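Local structure of erythrocyte binding antigen 140 (Plasmodium falciparum, 4GF2) at residues D38-L43 with N177-E182; T69-L74 with N152-N157; W142-K147 with P170-Q175; D200-N205 with L217-Y222. The protein probably binds glycophorin C on the host erythrocyte surface during invasion, this piece of it being the region with the two Duffy-binding-like domains. The protein carries 3 engineered substitutions. All blocks are in the same frame, centred on the assembly; numbering follows the deposited sequence.

Interaction 1. Residues D38-L43 with N177-E182; sequences DRKIQL and NLWIKE
R39 and E182 face each other in a buried, side-on salt bridge, with two N-H groups spent on two carboxylate oxygens. The NE to OE2 hydrogen bond between R39 and E182 is 3.0 Å long and almost straight, at 175°. Beside it, NH2 of R39 reaches the syn lone pair of OE1 of E182 at 2.9 Å. Both oxygens lie close to the guanidinium plane, but the two flat groups are turned 30° against each other, which leaves NE somewhat out of the carboxylate plane. E182 is fully stretched, its CG opposite the backbone N (chi1 -180°), whereas R39 bends at chi3 to present this edge. D96 also takes a bond from NH2, and S93 one from NH1, so the guanidinium is fixed in rotation.

Apolar contact is slighter. CG of K40 meets CZ2 of W179 at 3.9 Å, obliquely to the indole, before the lysine turns off to D105 and D107. The indole NE1 of W179 is bonded to D96, the aspartate that also holds R39.

The short helix 38-41 is thus joined to the long helix 175-202 by buried charge pairing, helix 83-101 supplying D96, within the largely helical fold of a Duffy-binding-like domain.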
loop_
_atom_site.group_PDB
_atom_site.type_symbol
_atom_site.label_atom_id
_atom_site.label_comp_id
_atom_site.label_asym_id
_atom_site.label_seq_id
_atom_site.Cartn_x
_atom_site.Cartn_y
_atom_site.Cartn_z
ATOM N N ASP A 38 5.943 1.246 -29.213
ATOM C CA ASP A 38 4.778 1.616 -30.002
ATOM C C ASP A 38 5.223 2.260 -31.317
ATOM O O ASP A 38 4.537 2.163 -32.337
ATOM C CB ASP A 38 3.884 2.568 -29.208
ATOM C CG ASP A 38 2.440 2.524 -29.662
ATOM O OD1 ASP A 38 2.022 1.479 -30.199
ATOM O OD2 ASP A 38 1.722 3.529 -29.476
ATOM N N ARG A 39 6.383 2.907 -31.296
ATOM C CA ARG A 39 6.915 3.519 -32.504
ATOM C C ARG A 39 7.075 2.464 -33.596
ATOM O O ARG A 39 6.788 2.721 -34.763
ATOM C CB ARG A 39 8.256 4.201 -32.232
ATOM C CG ARG A 39 8.872 4.845 -33.479
ATOM C CD ARG A 39 10.350 5.145 -33.297
ATOM N NE ARG A 39 11.059 4.014 -32.709
ATOM C CZ ARG A 39 11.379 2.898 -33.357
ATOM N NH1 ARG A 39 11.064 2.742 -34.635
ATOM N NH2 ARG A 39 12.020 1.933 -32.717
ATOM N N LYS A 40 7.534 1.277 -33.209
ATOM C CA LYS A 40 7.705 0.174 -34.148
ATOM C C LYS A 40 6.353 -0.399 -34.572
ATOM O O LYS A 40 6.147 -0.733 -35.736
ATOM C CB LYS A 40 8.566 -0.929 -33.529
ATOM C CG LYS A 40 8.680 -2.186 -34.384
ATOM C CD LYS A 40 9.315 -1.875 -35.734
ATOM C CE LYS A 40 9.669 -3.143 -36.505
ATOM N NZ LYS A 40 8.467 -3.918 -36.919
ATOM N N ILE A 41 5.434 -0.512 -33.624
ATOM C CA ILE A 41 4.094 -1.006 -33.922
ATOM C C ILE A 41 3.428 -0.165 -35.011
ATOM O O ILE A 41 2.715 -0.697 -35.862
ATOM C CB ILE A 41 3.216 -1.028 -32.655
ATOM C CG1 ILE A 41 3.696 -2.133 -31.714
ATOM C CG2 ILE A 41 1.748 -1.257 -33.005
ATOM C CD1 ILE A 41 3.081 -2.072 -30.348
ATOM N N GLN A 42 3.680 1.141 -34.993
ATOM C CA GLN A 42 3.023 2.055 -35.924
ATOM C C GLN A 42 3.900 2.450 -37.107
ATOM O O GLN A 42 3.547 3.347 -37.874
ATOM C CB GLN A 42 2.561 3.312 -35.191
ATOM C CG GLN A 42 1.468 3.055 -34.170
ATOM C CD GLN A 42 0.681 4.305 -33.841
ATOM O OE1 GLN A 42 1.184 5.220 -33.187
ATOM N NE2 GLN A 42 -0.560 4.356 -34.302
ATOM N N LEU A 43 5.041 1.785 -37.253
ATOM C CA LEU A 43 5.926 2.036 -38.382
ATOM C C LEU A 43 5.115 2.050 -39.672
ATOM O O LEU A 43 4.261 1.193 -39.883
ATOM C CB LEU A 43 7.009 0.962 -38.454
ATOM C CG LEU A 43 8.157 1.242 -39.430
ATOM C CD1 LEU A 43 9.053 2.371 -38.920
ATOM C CD2 LEU A 43 8.971 -0.024 -39.688
ATOM N N ASN A 177 20.058 -4.074 -29.542
ATOM C CA ASN A 177 20.963 -3.052 -29.038
ATOM C C ASN A 177 20.303 -1.681 -29.171
ATOM O O ASN A 177 20.277 -0.893 -28.223
ATOM C CB ASN A 177 22.297 -3.084 -29.790
ATOM C CG ASN A 177 23.034 -4.411 -29.627
ATOM O OD1 ASN A 177 22.418 -5.473 -29.503
ATOM N ND2 ASN A 177 24.362 -4.352 -29.626
ATOM N N LEU A 178 19.749 -1.415 -30.350
ATOM C CA LEU A 178 19.077 -0.149 -30.613
ATOM C C LEU A 178 17.844 0.023 -29.728
ATOM O O LEU A 178 17.581 1.119 -29.242
ATOM C CB LEU A 178 18.682 -0.045 -32.088
ATOM C CG LEU A 178 19.846 -0.023 -33.081
ATOM C CD1 LEU A 178 19.349 -0.044 -34.522
ATOM C CD2 LEU A 178 20.728 1.187 -32.839
ATOM N N TRP A 179 17.095 -1.055 -29.510
ATOM C CA TRP A 179 15.886 -0.971 -28.691
ATOM C C TRP A 179 16.224 -0.686 -27.233
ATOM O O TRP A 179 15.594 0.156 -26.597
ATOM C CB TRP A 179 15.052 -2.245 -28.797
ATOM C CG TRP A 179 14.206 -2.300 -30.029
ATOM C CD1 TRP A 179 14.324 -1.518 -31.142
ATOM C CD2 TRP A 179 13.100 -3.178 -30.272
ATOM N NE1 TRP A 179 13.366 -1.863 -32.067
ATOM C CE2 TRP A 179 12.601 -2.879 -31.556
ATOM C CE3 TRP A 179 12.487 -4.194 -29.532
ATOM C CZ2 TRP A 179 11.520 -3.555 -32.112
ATOM C CZ3 TRP A 179 11.415 -4.866 -30.089
ATOM C CH2 TRP A 179 10.943 -4.546 -31.365
ATOM N N ILE A 180 17.227 -1.379 -26.707
ATOM C CA ILE A 180 17.658 -1.146 -25.335
ATOM C C ILE A 180 18.042 0.326 -25.145
ATOM O O ILE A 180 17.625 0.966 -24.181
ATOM C CB ILE A 180 18.830 -2.072 -24.949
ATOM C CG1 ILE A 180 18.306 -3.489 -24.688
ATOM C CG2 ILE A 180 19.543 -1.556 -23.711
ATOM C CD1 ILE A 180 19.373 -4.492 -24.294
ATOM N N LYS A 181 18.822 0.859 -26.079
ATOM C CA LYS A 181 19.247 2.252 -26.018
ATOM C C LYS A 181 18.049 3.194 -26.023
ATOM O O LYS A 181 17.985 4.137 -25.231
ATOM C CB LYS A 181 20.155 2.584 -27.205
ATOM C CG LYS A 181 21.606 2.152 -27.043
ATOM C CD LYS A 181 22.237 1.903 -28.403
ATOM C CE LYS A 181 23.701 2.260 -28.430
ATOM N NZ LYS A 181 24.263 2.052 -29.794
ATOM N N GLU A 182 17.113 2.946 -26.934
ATOM C CA GLU A 182 15.924 3.777 -27.053
ATOM C C GLU A 182 15.120 3.698 -25.762
ATOM O O GLU A 182 14.724 4.719 -25.202
ATOM C CB GLU A 182 15.057 3.334 -28.242
ATOM C CG GLU A 182 13.790 4.178 -28.431
ATOM C CD GLU A 182 12.896 3.685 -29.557
ATOM O OE1 GLU A 182 13.174 2.604 -30.119
ATOM O OE2 GLU A 182 11.911 4.384 -29.883
#

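Interaction 2. Residues T69-L74 with N152-N157; sequences TEAKLL and NHMIVN
M154 and A71 bring together helix 56-78 and the C-terminal end of helix 132-155, two members of the helical scaffold of a Duffy-binding-like domain. The backbones come near at this point, the CA atoms of A71 and M154 being 6.2 Å apart, an approach consistent with the small side chain of A71. M154 is extended throughout: CG lies opposite its backbone N (chi1 178°) and the later torsions keep the chain straight, carrying the terminal methyl across to E70, the residue before A71. There the two side chains run next to each other and point the same way, with CE of M154 at 4.0 Å from CG of E70, so that methyl meets methylene.

E70 bends at chi2 beyond that point and turns its carboxylate away from the methionine. K17, the backbone N of C44 and S93 take up its oxygens, which probably compensates the buried charge. F94 of helix 83-101 and V67 also touch M154, while L90 packs on A71. No hydrogen bond links the two segments; the CB of A71 points at the other helix, 4.3 Å from CG of M154 and pressed to 3.1 Å against the carbonyl O of M154.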
loop_
_atom_site.group_PDB
_atom_site.type_symbol
_atom_site.label_atom_id
_atom_site.label_comp_id
_atom_site.label_asym_id
_atom_site.label_seq_id
_atom_site.Cartn_x
_atom_site.Cartn_y
_atom_site.Cartn_z
ATOM N N THR A 69 7.093 9.009 -45.579
ATOM C CA THR A 69 5.823 9.206 -44.893
ATOM C C THR A 69 6.025 9.036 -43.393
ATOM O O THR A 69 5.509 9.821 -42.593
ATOM C CB THR A 69 4.737 8.229 -45.386
ATOM O OG1 THR A 69 4.508 8.426 -46.786
ATOM C CG2 THR A 69 3.434 8.460 -44.642
ATOM N N GLU A 70 6.789 8.017 -43.017
ATOM C CA GLU A 70 7.112 7.779 -41.616
ATOM C C GLU A 70 7.684 9.046 -40.981
ATOM O O GLU A 70 7.335 9.396 -39.856
ATOM C CB GLU A 70 8.103 6.618 -41.491
ATOM C CG GLU A 70 8.660 6.411 -40.085
ATOM C CD GLU A 70 7.632 5.874 -39.107
ATOM O OE1 GLU A 70 6.517 5.500 -39.542
ATOM O OE2 GLU A 70 7.947 5.823 -37.897
ATOM N N ALA A 71 8.551 9.738 -41.715
ATOM C CA ALA A 71 9.145 10.988 -41.237
ATOM C C ALA A 71 8.096 12.077 -40.964
ATOM O O ALA A 71 8.073 12.660 -39.879
ATOM C CB ALA A 71 10.174 11.488 -42.229
ATOM N N LYS A 72 7.236 12.353 -41.943
ATOM C CA LYS A 72 6.162 13.331 -41.761
ATOM C C LYS A 72 5.358 13.027 -40.507
ATOM O O LYS A 72 5.114 13.904 -39.675
ATOM C CB LYS A 72 5.196 13.327 -42.949
ATOM C CG LYS A 72 5.733 13.920 -44.231
ATOM C CD LYS A 72 4.613 14.082 -45.246
ATOM C CE LYS A 72 5.137 14.477 -46.616
ATOM N NZ LYS A 72 4.016 14.675 -47.581
ATOM N N LEU A 73 4.927 11.776 -40.389
ATOM C CA LEU A 73 4.054 11.381 -39.298
ATOM C C LEU A 73 4.782 11.498 -37.963
ATOM O O LEU A 73 4.188 11.876 -36.957
ATOM C CB LEU A 73 3.521 9.965 -39.530
ATOM C CG LEU A 73 2.563 9.847 -40.721
ATOM C CD1 LEU A 73 2.203 8.397 -41.005
ATOM C CD2 LEU A 73 1.300 10.656 -40.480
ATOM N N LEU A 74 6.075 11.198 -37.963
ATOM C CA LEU A 74 6.891 11.370 -36.769
ATOM C C LEU A 74 7.012 12.845 -36.421
ATOM O O LEU A 74 7.021 13.220 -35.247
ATOM C CB LEU A 74 8.285 10.776 -36.970
ATOM C CG LEU A 74 8.399 9.253 -36.913
ATOM C CD1 LEU A 74 9.829 8.830 -37.200
ATOM C CD2 LEU A 74 7.935 8.716 -35.561
ATOM N N ASN A 152 18.425 9.338 -47.158
ATOM C CA ASN A 152 18.381 10.692 -47.686
ATOM C C ASN A 152 16.963 11.155 -47.989
ATOM O O ASN A 152 16.598 12.288 -47.679
ATOM C CB ASN A 152 19.246 10.802 -48.938
ATOM C CG ASN A 152 20.723 10.844 -48.617
ATOM O OD1 ASN A 152 21.114 11.214 -47.510
ATOM N ND2 ASN A 152 21.554 10.473 -49.583
ATOM N N HIS A 153 16.164 10.276 -48.586
ATOM C CA HIS A 153 14.808 10.639 -48.973
ATOM C C HIS A 153 13.892 10.671 -47.757
ATOM O O HIS A 153 12.919 11.431 -47.711
ATOM C CB HIS A 153 14.268 9.662 -50.014
ATOM C CG HIS A 153 12.876 9.975 -50.462
ATOM N ND1 HIS A 153 12.575 11.069 -51.244
ATOM C CD2 HIS A 153 11.701 9.342 -50.232
ATOM C CE1 HIS A 153 11.275 11.095 -51.479
ATOM N NE2 HIS A 153 10.722 10.058 -50.877
ATOM N N MET A 154 14.213 9.847 -46.767
ATOM C CA MET A 154 13.432 9.809 -45.534
ATOM C C MET A 154 13.479 11.151 -44.810
ATOM O O MET A 154 12.486 11.590 -44.238
ATOM C CB MET A 154 13.945 8.708 -44.599
ATOM C CG MET A 154 13.205 8.659 -43.274
ATOM S SD MET A 154 13.681 7.284 -42.212
ATOM C CE MET A 154 12.418 7.425 -40.954
ATOM N N ILE A 155 14.632 11.807 -44.837
ATOM C CA ILE A 155 14.795 13.037 -44.072
ATOM C C ILE A 155 14.802 14.286 -44.948
ATOM O O ILE A 155 14.983 15.391 -44.441
ATOM C CB ILE A 155 16.095 13.015 -43.245
ATOM C CG1 ILE A 155 17.317 13.004 -44.165
ATOM C CG2 ILE A 155 16.106 11.815 -42.313
ATOM C CD1 ILE A 155 18.627 13.137 -43.433
ATOM N N VAL A 156 14.588 14.116 -46.252
ATOM C CA VAL A 156 14.763 15.219 -47.197
ATOM C C VAL A 156 13.925 16.453 -46.847
ATOM O O VAL A 156 14.354 17.579 -47.073
ATOM C CB VAL A 156 14.439 14.793 -48.643
ATOM C CG1 VAL A 156 12.956 14.509 -48.799
ATOM C CG2 VAL A 156 14.883 15.873 -49.621
ATOM N N ASN A 157 12.736 16.244 -46.294
ATOM C CA ASN A 157 11.857 17.356 -45.951
ATOM C C ASN A 157 12.030 17.849 -44.512
ATOM O O ASN A 157 11.344 18.778 -44.088
ATOM C CB ASN A 157 10.390 16.967 -46.175
ATOM C CG ASN A 157 10.096 16.597 -47.614
ATOM O OD1 ASN A 157 9.588 15.510 -47.893
ATOM N ND2 ASN A 157 10.415 17.497 -48.536
#

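Interaction 3. Residues W142-K147 with P170-Q175; sequences WWEKNK and PAEEPQ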
loop_
_atom_site.group_PDB
_atom_site.type_symbol
_atom_site.label_atom_id
_atom_site.label_comp_id
_atom_site.label_asym_id
_atom_site.label_seq_id
_atom_site.Cartn_x
_atom_site.Cartn_y
_atom_site.Cartn_z
ATOM N N TRP A 142 20.454 -5.957 -51.060
ATOM C CA TRP A 142 19.575 -4.934 -51.607
ATOM C C TRP A 142 19.586 -3.700 -50.710
ATOM O O TRP A 142 19.710 -2.572 -51.184
ATOM C CB TRP A 142 18.151 -5.471 -51.753
ATOM C CG TRP A 142 17.217 -4.491 -52.387
ATOM C CD1 TRP A 142 16.884 -4.415 -53.706
ATOM C CD2 TRP A 142 16.497 -3.440 -51.728
ATOM N NE1 TRP A 142 15.999 -3.384 -53.912
ATOM C CE2 TRP A 142 15.746 -2.769 -52.715
ATOM C CE3 TRP A 142 16.417 -3.000 -50.405
ATOM C CZ2 TRP A 142 14.928 -1.682 -52.416
ATOM C CZ3 TRP A 142 15.606 -1.921 -50.111
ATOM C CH2 TRP A 142 14.871 -1.274 -51.112
ATOM N N TRP A 143 19.465 -3.916 -49.406
ATOM C CA TRP A 143 19.512 -2.808 -48.470
ATOM C C TRP A 143 20.833 -2.061 -48.619
ATOM O O TRP A 143 20.861 -0.831 -48.645
ATOM C CB TRP A 143 19.332 -3.291 -47.030
ATOM C CG TRP A 143 19.222 -2.160 -46.069
ATOM C CD1 TRP A 143 20.211 -1.660 -45.274
ATOM C CD2 TRP A 143 18.062 -1.364 -45.817
ATOM N NE1 TRP A 143 19.733 -0.604 -44.534
ATOM C CE2 TRP A 143 18.415 -0.402 -44.852
ATOM C CE3 TRP A 143 16.755 -1.371 -46.313
ATOM C CZ2 TRP A 143 17.513 0.539 -44.372
ATOM C CZ3 TRP A 143 15.858 -0.436 -45.833
ATOM C CH2 TRP A 143 16.242 0.507 -44.873
ATOM N N GLU A 144 21.925 -2.811 -48.730
ATOM C CA GLU A 144 23.248 -2.215 -48.864
ATOM C C GLU A 144 23.264 -1.170 -49.975
ATOM O O GLU A 144 23.791 -0.071 -49.802
ATOM C CB GLU A 144 24.295 -3.293 -49.160
ATOM C CG GLU A 144 25.299 -3.518 -48.042
ATOM C CD GLU A 144 26.172 -2.305 -47.779
ATOM O OE1 GLU A 144 26.955 -1.925 -48.675
ATOM O OE2 GLU A 144 26.074 -1.732 -46.672
ATOM N N LYS A 145 22.673 -1.516 -51.112
ATOM C CA LYS A 145 22.744 -0.668 -52.294
ATOM C C LYS A 145 21.742 0.485 -52.275
ATOM O O LYS A 145 21.938 1.493 -52.953
ATOM C CB LYS A 145 22.552 -1.518 -53.552
ATOM C CG LYS A 145 23.763 -2.391 -53.861
ATOM C CD LYS A 145 23.378 -3.734 -54.455
ATOM C CE LYS A 145 24.608 -4.618 -54.629
ATOM N NZ LYS A 145 24.279 -5.977 -55.142
ATOM N N ASN A 146 20.682 0.349 -51.486
ATOM C CA ASN A 146 19.600 1.324 -51.508
ATOM C C ASN A 146 19.494 2.180 -50.251
ATOM O O ASN A 146 18.780 3.180 -50.244
ATOM C CB ASN A 146 18.270 0.613 -51.758
ATOM C CG ASN A 146 18.159 0.075 -53.166
ATOM O OD1 ASN A 146 17.791 0.799 -54.087
ATOM N ND2 ASN A 146 18.487 -1.200 -53.345
ATOM N N LYS A 147 20.208 1.796 -49.197
ATOM C CA LYS A 147 20.053 2.441 -47.897
ATOM C C LYS A 147 20.358 3.934 -47.939
ATOM O O LYS A 147 19.606 4.739 -47.391
ATOM C CB LYS A 147 20.932 1.762 -46.844
ATOM C CG LYS A 147 22.424 1.876 -47.091
ATOM C CD LYS A 147 23.201 1.112 -46.036
ATOM C CE LYS A 147 24.692 1.154 -46.293
ATOM N NZ LYS A 147 25.453 0.571 -45.157
ATOM N N PRO A 170 22.303 6.502 -39.778
ATOM C CA PRO A 170 22.606 5.761 -38.550
ATOM C C PRO A 170 23.504 4.557 -38.800
ATOM O O PRO A 170 23.333 3.856 -39.797
ATOM C CB PRO A 170 21.225 5.290 -38.072
ATOM C CG PRO A 170 20.246 6.160 -38.768
ATOM C CD PRO A 170 20.863 6.492 -40.080
ATOM N N ALA A 171 24.457 4.324 -37.905
ATOM C CA ALA A 171 25.285 3.129 -37.984
ATOM C C ALA A 171 24.394 1.904 -37.825
ATOM O O ALA A 171 23.358 1.958 -37.162
ATOM C CB ALA A 171 26.364 3.146 -36.908
ATOM N N GLU A 172 24.804 0.807 -38.445
ATOM C CA GLU A 172 24.056 -0.440 -38.391
ATOM C C GLU A 172 24.385 -1.211 -37.119
ATOM O O GLU A 172 25.551 -1.439 -36.806
ATOM C CB GLU A 172 24.372 -1.283 -39.627
ATOM C CG GLU A 172 23.916 -0.625 -40.921
ATOM C CD GLU A 172 24.415 -1.334 -42.160
ATOM O OE1 GLU A 172 25.215 -2.282 -42.024
ATOM O OE2 GLU A 172 24.006 -0.939 -43.273
ATOM N N GLU A 173 23.346 -1.599 -36.386
ATOM C CA GLU A 173 23.496 -2.364 -35.153
ATOM C C GLU A 173 22.328 -3.331 -35.013
ATOM O O GLU A 173 21.252 -3.093 -35.560
ATOM C CB GLU A 173 23.497 -1.441 -33.935
ATOM C CG GLU A 173 24.456 -0.274 -33.988
ATOM C CD GLU A 173 24.444 0.520 -32.691
ATOM O OE1 GLU A 173 24.457 1.767 -32.741
ATOM O OE2 GLU A 173 24.417 -0.109 -31.613
ATOM N N PRO A 174 22.526 -4.423 -34.262
ATOM C CA PRO A 174 21.415 -5.332 -33.977
ATOM C C PRO A 174 20.219 -4.591 -33.391
ATOM O O PRO A 174 20.402 -3.620 -32.655
ATOM C CB PRO A 174 22.011 -6.290 -32.945
ATOM C CG PRO A 174 23.468 -6.301 -33.258
ATOM C CD PRO A 174 23.796 -4.906 -33.693
ATOM N N GLN A 175 19.012 -5.048 -33.708
ATOM C CA GLN A 175 17.805 -4.365 -33.268
ATOM C C GLN A 175 17.755 -4.230 -31.750
ATOM O O GLN A 175 17.395 -3.175 -31.222
ATOM C CB GLN A 175 16.555 -5.102 -33.750
ATOM C CG GLN A 175 15.267 -4.439 -33.289
ATOM C CD GLN A 175 14.030 -5.138 -33.799
ATOM O OE1 GLN A 175 13.745 -6.269 -33.419
ATOM N NE2 GLN A 175 13.283 -4.463 -34.666
HETATM O O HOH W 1 21.755 0.857 -42.935
HETATM O O HOH W 2 24.342 -2.802 -45.152
#
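K147 and E172 meet through NZ and OE2, 2.8 Å apart, in a salt bridge whose nitrogen comes from above the carboxylate plane, 51° out of it. The same NZ is held by E144: its OE2 lies 2.8 Å from NZ of K147 and is approached on the syn side. One ammonium therefore joins two carboxylates standing nearly perpendicular, their planes 82° apart, and it probably offsets the repulsion between OE2 of E144 and OE2 of E172, 4.1 Å apart.

Two waters also bond to this oxygen of E172. Water 2 donates to OE2 of both glutamates, and water 1 accepts from NE1 of W143 at 3.0 Å while donating to OE2 of E172. The indole is linked edge-on to the carboxylate through water. Including K147, three donors converge on OE2 of E172; OE1 is hydrogen-bonded to a glycerol, probably from crystallisation, and has a weak, long ion pair with R98.

Further back, K147 places its CG between its backbone N and carbonyl carbon (chi1 64°) and then runs extended past OE2 of E172, crossing that side chain at about a right angle, to put NZ between the two glutamates, while its CB lies 3.5 Å above one face of the W143 ring. W143 meets F94 and R98 of helix 83-101. This solvent-bordered salt-bridge network ties helix 132-155 to the loop leading into helix 175-202 of the Duffy-binding-like domain.

Interaction 4. Residues D200-N205 with L217-Y222; sequences DKCVEN and LPCSSY
K201 lays the start of its side chain across P218. Its CB sits 4.1 Å from CG of P218, and CG of K201 is at the same distance from that ring carbon, the two side chains crossing at about a right angle. A bend at chi2 (-46°) then carries CD and CE clear of the proline, and a second bend at chi4 keeps NZ at that remove, with no contact to P218. Only the first two carbons of the lysine thus take part.

Next along the chain, C202 turns toward the same helix, and its SG comes to 3.8 Å from SG of C219. This is a contact between two disulfides, not a bond: C202 is joined to C215, and C219 to C279. Sulfur therefore packs on sulfur in a buried spot.

The contact lies where helix 175-202 ends and the chain enters a type II' turn, C202 to N205, against the kinked early part of helix 213-242. Farther into the interface between these two helices, Y222 packs on L194, F195 and I198.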
loop_
_atom_site.group_PDB
_atom_site.type_symbol
_atom_site.label_atom_id
_atom_site.label_comp_id
_atom_site.label_asym_id
_atom_site.label_seq_id
_atom_site.Cartn_x
_atom_site.Cartn_y
_atom_site.Cartn_z
ATOM N N ASP A 200 7.278 18.896 -6.879
ATOM C CA ASP A 200 6.296 19.966 -6.961
ATOM C C ASP A 200 5.205 19.826 -5.902
ATOM O O ASP A 200 4.881 20.788 -5.203
ATOM C CB ASP A 200 5.660 19.977 -8.353
ATOM C CG ASP A 200 4.686 21.120 -8.538
ATOM O OD1 ASP A 200 5.066 22.276 -8.255
ATOM O OD2 ASP A 200 3.537 20.861 -8.953
ATOM N N LYS A 201 4.646 18.625 -5.784
ATOM C CA LYS A 201 3.494 18.399 -4.917
ATOM C C LYS A 201 3.880 18.040 -3.484
ATOM O O LYS A 201 3.124 18.300 -2.547
ATOM C CB LYS A 201 2.606 17.295 -5.499
ATOM C CG LYS A 201 2.120 17.575 -6.913
ATOM C CD LYS A 201 1.611 19.005 -7.051
ATOM C CE LYS A 201 1.031 19.267 -8.433
ATOM N NZ LYS A 201 -0.312 18.652 -8.601
ATOM N N CYS A 202 5.050 17.436 -3.315
ATOM C CA CYS A 202 5.481 16.987 -1.997
ATOM C C CYS A 202 6.404 18.011 -1.351
ATOM O O CYS A 202 6.593 18.006 -0.134
ATOM C CB CYS A 202 6.186 15.631 -2.101
ATOM S SG CYS A 202 5.220 14.359 -2.955
ATOM N N VAL A 203 6.970 18.892 -2.171
ATOM C CA VAL A 203 7.871 19.926 -1.680
ATOM C C VAL A 203 9.055 19.265 -0.976
ATOM O O VAL A 203 9.890 18.644 -1.631
ATOM C CB VAL A 203 7.135 20.898 -0.737
ATOM C CG1 VAL A 203 8.013 22.098 -0.414
ATOM C CG2 VAL A 203 5.832 21.351 -1.370
ATOM N N GLU A 204 9.126 19.387 0.348
ATOM C CA GLU A 204 10.171 18.725 1.126
ATOM C C GLU A 204 9.570 17.695 2.079
ATOM O O GLU A 204 10.286 17.040 2.837
ATOM C CB GLU A 204 10.986 19.750 1.919
ATOM C CG GLU A 204 11.743 20.744 1.049
ATOM C CD GLU A 204 12.755 21.563 1.829
ATOM O OE1 GLU A 204 12.374 22.195 2.836
ATOM O OE2 GLU A 204 13.937 21.574 1.431
ATOM N N ASN A 205 8.250 17.557 2.041
ATOM C CA ASN A 205 7.562 16.597 2.892
ATOM C C ASN A 205 7.844 16.846 4.372
ATOM O O ASN A 205 7.918 15.909 5.167
ATOM C CB ASN A 205 7.973 15.171 2.516
ATOM C CG ASN A 205 7.053 14.124 3.111
ATOM O OD1 ASN A 205 5.869 14.374 3.331
ATOM N ND2 ASN A 205 7.596 12.944 3.380
ATOM N N LEU A 217 -0.354 10.775 -4.867
ATOM C CA LEU A 217 -0.678 10.378 -6.235
ATOM C C LEU A 217 0.557 10.349 -7.141
ATOM O O LEU A 217 0.834 9.333 -7.777
ATOM C CB LEU A 217 -1.763 11.282 -6.824
ATOM C CG LEU A 217 -3.149 11.157 -6.179
ATOM C CD1 LEU A 217 -4.158 12.008 -6.935
ATOM C CD2 LEU A 217 -3.617 9.707 -6.109
ATOM N N PRO A 218 1.299 11.463 -7.222
ATOM C CA PRO A 218 2.526 11.385 -8.024
ATOM C C PRO A 218 3.503 10.337 -7.480
ATOM O O PRO A 218 4.182 9.671 -8.259
ATOM C CB PRO A 218 3.111 12.805 -7.934
ATOM C CG PRO A 218 2.404 13.462 -6.798
ATOM C CD PRO A 218 1.052 12.822 -6.716
ATOM N N CYS A 219 3.566 10.182 -6.162
ATOM C CA CYS A 219 4.410 9.150 -5.566
ATOM C C CYS A 219 3.975 7.780 -6.060
ATOM O O CYS A 219 4.802 6.941 -6.417
ATOM C CB CYS A 219 4.333 9.192 -4.037
ATOM S SG CYS A 219 5.148 10.616 -3.296
ATOM N N SER A 220 2.666 7.565 -6.076
ATOM C CA SER A 220 2.094 6.295 -6.496
ATOM C C SER A 220 2.326 6.056 -7.981
ATOM O O SER A 220 2.659 4.946 -8.396
ATOM C CB SER A 220 0.598 6.270 -6.192
ATOM O OG SER A 220 -0.013 5.129 -6.763
ATOM N N SER A 221 2.143 7.101 -8.780
ATOM C CA SER A 221 2.370 7.005 -10.217
ATOM C C SER A 221 3.818 6.622 -10.482
ATOM O O SER A 221 4.100 5.769 -11.321
ATOM C CB SER A 221 2.045 8.334 -10.904
ATOM O OG SER A 221 0.664 8.635 -10.806
ATOM N N TYR A 222 4.733 7.255 -9.756
ATOM C CA TYR A 222 6.158 6.996 -9.922
ATOM C C TYR A 222 6.494 5.546 -9.584
ATOM O O TYR A 222 7.263 4.895 -10.291
ATOM C CB TYR A 222 6.974 7.942 -9.045
ATOM C CG TYR A 222 8.469 7.778 -9.191
ATOM C CD1 TYR A 222 9.171 8.464 -10.173
ATOM C CD2 TYR A 222 9.179 6.936 -8.346
ATOM C CE1 TYR A 222 10.538 8.316 -10.310
ATOM C CE2 TYR A 222 10.545 6.783 -8.474
ATOM C CZ TYR A 222 11.219 7.476 -9.456
ATOM O OH TYR A 222 12.577 7.320 -9.585
#

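Overall arrangement
Interactions 1, 2 and 3 form one cluster in the first Duffy-binding-like domain, their centres 16 to 17 Å apart, with helix 83-101 running between them: S93 serves both R39 and E70, and F94 touches both M154 and W143. Interaction 1 abuts the other two, through L43 against E70 of interaction 2 and through the K181–E173 salt bridge to interaction 3. Interactions 2 and 3 share helix 132-155 without touching. Interaction 4 stands apart, about 30 Å from interaction 1 centre to centre, at the far end of helix 175-202. Glycerol, probably from crystallisation, lies near E182, E172 and C219.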